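Local coordinates for protein galactan 1,3-beta-galactosidase (Phanerochaete chrysosporium, PDB 7BYS) that probably cleaves beta-1,3-linked galactan from its chain end, as a family 43 glycoside hydrolase carrying a calcium-binding carbohydrate-binding module, at residues 1-6 and 288-293. Sequence-based numbering, arbitrary orientation. Where two conformers were deposited one is given.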
# COMPACT_ATOMS: atom_id res chain seq x y z
N ASN A 1 3.77 -5.99 -17.87
CA ASN A 1 3.03 -6.18 -16.63
C ASN A 1 3.97 -6.47 -15.47
O ASN A 1 4.27 -7.63 -15.18
CB ASN A 1 2.02 -7.32 -16.79
CG ASN A 1 1.03 -7.40 -15.64
OD1 ASN A 1 1.40 -7.72 -14.50
ND2 ASN A 1 -0.24 -7.12 -15.93
N GLN A 2 4.46 -5.42 -14.80
CA GLN A 2 5.29 -5.58 -13.62
C GLN A 2 4.75 -4.68 -12.52
O GLN A 2 4.62 -3.47 -12.71
CB GLN A 2 6.75 -5.20 -13.92
CG GLN A 2 7.54 -6.27 -14.67
CD GLN A 2 8.89 -5.76 -15.13
OE1 GLN A 2 9.02 -4.59 -15.50
NE2 GLN A 2 9.89 -6.63 -15.11
N ILE A 3 4.42 -5.28 -11.38
CA ILE A 3 4.01 -4.56 -10.18
C ILE A 3 5.23 -4.47 -9.28
O ILE A 3 5.73 -5.49 -8.79
CB ILE A 3 2.86 -5.28 -9.47
CG1 ILE A 3 1.63 -5.30 -10.38
CG2 ILE A 3 2.54 -4.60 -8.12
CD1 ILE A 3 0.50 -6.12 -9.83
N VAL A 4 5.70 -3.25 -9.03
CA VAL A 4 7.01 -3.01 -8.42
C VAL A 4 6.80 -2.11 -7.20
O VAL A 4 6.76 -0.88 -7.31
CB VAL A 4 8.01 -2.42 -9.41
CG1 VAL A 4 9.37 -2.31 -8.75
CG2 VAL A 4 8.07 -3.30 -10.66
N SER A 5 6.63 -2.71 -6.03
CA SER A 5 6.26 -1.97 -4.84
C SER A 5 7.37 -1.02 -4.42
O SER A 5 8.53 -1.41 -4.27
CB SER A 5 5.97 -2.94 -3.71
OG SER A 5 4.73 -3.58 -3.94
N GLY A 6 7.02 0.23 -4.18
CA GLY A 6 7.95 1.25 -3.79
C GLY A 6 8.36 2.18 -4.91
O GLY A 6 8.84 3.28 -4.64
N ASP A 288 9.56 -8.39 -5.03
CA ASP A 288 9.95 -7.05 -5.46
C ASP A 288 9.36 -6.71 -6.82
O ASP A 288 9.03 -5.55 -7.07
CB ASP A 288 11.48 -6.94 -5.56
CG ASP A 288 12.20 -7.21 -4.25
OD1 ASP A 288 11.80 -6.66 -3.20
OD2 ASP A 288 13.20 -7.96 -4.27
N VAL A 289 9.22 -7.71 -7.68
CA VAL A 289 8.70 -7.56 -9.03
C VAL A 289 7.79 -8.75 -9.29
O VAL A 289 8.24 -9.90 -9.21
CB VAL A 289 9.83 -7.53 -10.07
CG1 VAL A 289 9.28 -7.36 -11.47
CG2 VAL A 289 10.83 -6.41 -9.77
N TRP A 290 6.52 -8.51 -9.58
CA TRP A 290 5.63 -9.61 -9.90
C TRP A 290 4.63 -9.17 -10.95
O TRP A 290 4.42 -7.98 -11.18
CB TRP A 290 4.92 -10.19 -8.66
CG TRP A 290 4.09 -9.22 -7.87
CD1 TRP A 290 4.55 -8.26 -7.01
CD2 TRP A 290 2.66 -9.17 -7.81
NE1 TRP A 290 3.48 -7.59 -6.44
CE2 TRP A 290 2.31 -8.13 -6.92
CE3 TRP A 290 1.64 -9.87 -8.45
CZ2 TRP A 290 0.99 -7.80 -6.64
CZ3 TRP A 290 0.32 -9.54 -8.18
CH2 TRP A 290 0.00 -8.52 -7.27
N SER A 291 4.02 -10.15 -11.60
CA SER A 291 3.03 -9.91 -12.64
C SER A 291 1.70 -10.51 -12.22
O SER A 291 1.66 -11.49 -11.47
CB SER A 291 3.47 -10.53 -13.97
OG SER A 291 4.63 -9.89 -14.45
N VAL A 292 0.61 -9.93 -12.71
CA VAL A 292 -0.73 -10.35 -12.34
C VAL A 292 -1.51 -10.64 -13.61
O VAL A 292 -1.35 -9.96 -14.62
CB VAL A 292 -1.44 -9.29 -11.45
CG1 VAL A 292 -1.73 -8.01 -12.23
CG2 VAL A 292 -2.71 -9.87 -10.86
N ASN A 293 -2.35 -11.67 -13.55
CA ASN A 293 -3.29 -11.99 -14.62
C ASN A 293 -4.65 -11.99 -13.94
O ASN A 293 -5.07 -13.01 -13.38
CB ASN A 293 -3.01 -13.33 -15.29
CG ASN A 293 -3.94 -13.60 -16.48
OD1 ASN A 293 -5.04 -13.04 -16.57
ND2 ASN A 293 -3.52 -14.49 -17.37
O HOH W 1 9.70 -3.76 -5.03
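Ile3 lays its CD1 methyl over one face of the Trp290 indole where residues 1-6 pair with strand 290-293 through a single antiparallel beta bridge. The N-terminal segment lies along the chain that links the family 43 catalytic part, a five-bladed beta-propeller, to the carbohydrate-binding module. In this CH-pi contact CD1 sits 3.6 Å from the centroid of the Trp290 six-membered ring, nearly on its normal, while Ile3 CG2 packs at the indole rim near NE1 and CE2. The indole reaches Ile3 because Trp290 CG stands between its own backbone N and carbonyl carbon (chi1 58°), which folds the ring back beneath the bridge although its CB points away; NE1 is bound to the carbonyl O of Trp272 in strand 269-276. With the indole cut back to an alanine, Ile3 would probably lose the surface under its methyl, and the Trp272 carbonyl its indole donor. Above the ring, Ile3 and Trp290 form a hydrogen-bonded pair: Ile3 N gives Trp290 O a nearly straight 2.7 Å bond, and Trp290 N returns a longer one, 3.2 Å, to Ile3 O. Val292 CG1 meets the same Ile3 CD1 at 3.8 Å, roughly at right angles to the ring contact. On the flank, one conformer of the Gln2 side chain runs past Val289 CG1, and Trp354 of strand 352-360, in the binding module, touches both side chains. Past Val4, one water donates to both Ser5 O and Asp288 O; the Asp288 carboxylate turns to the hydroxyls of Tyr358, Tyr427 and Ser394. At the other end the Asn1 side chain, with CG anti to the terminal N (chi1 -169°), reaches across to the strand, where Val292 N donates to Asn1 OD1 over 3.0 Å, approaching from above the amide plane.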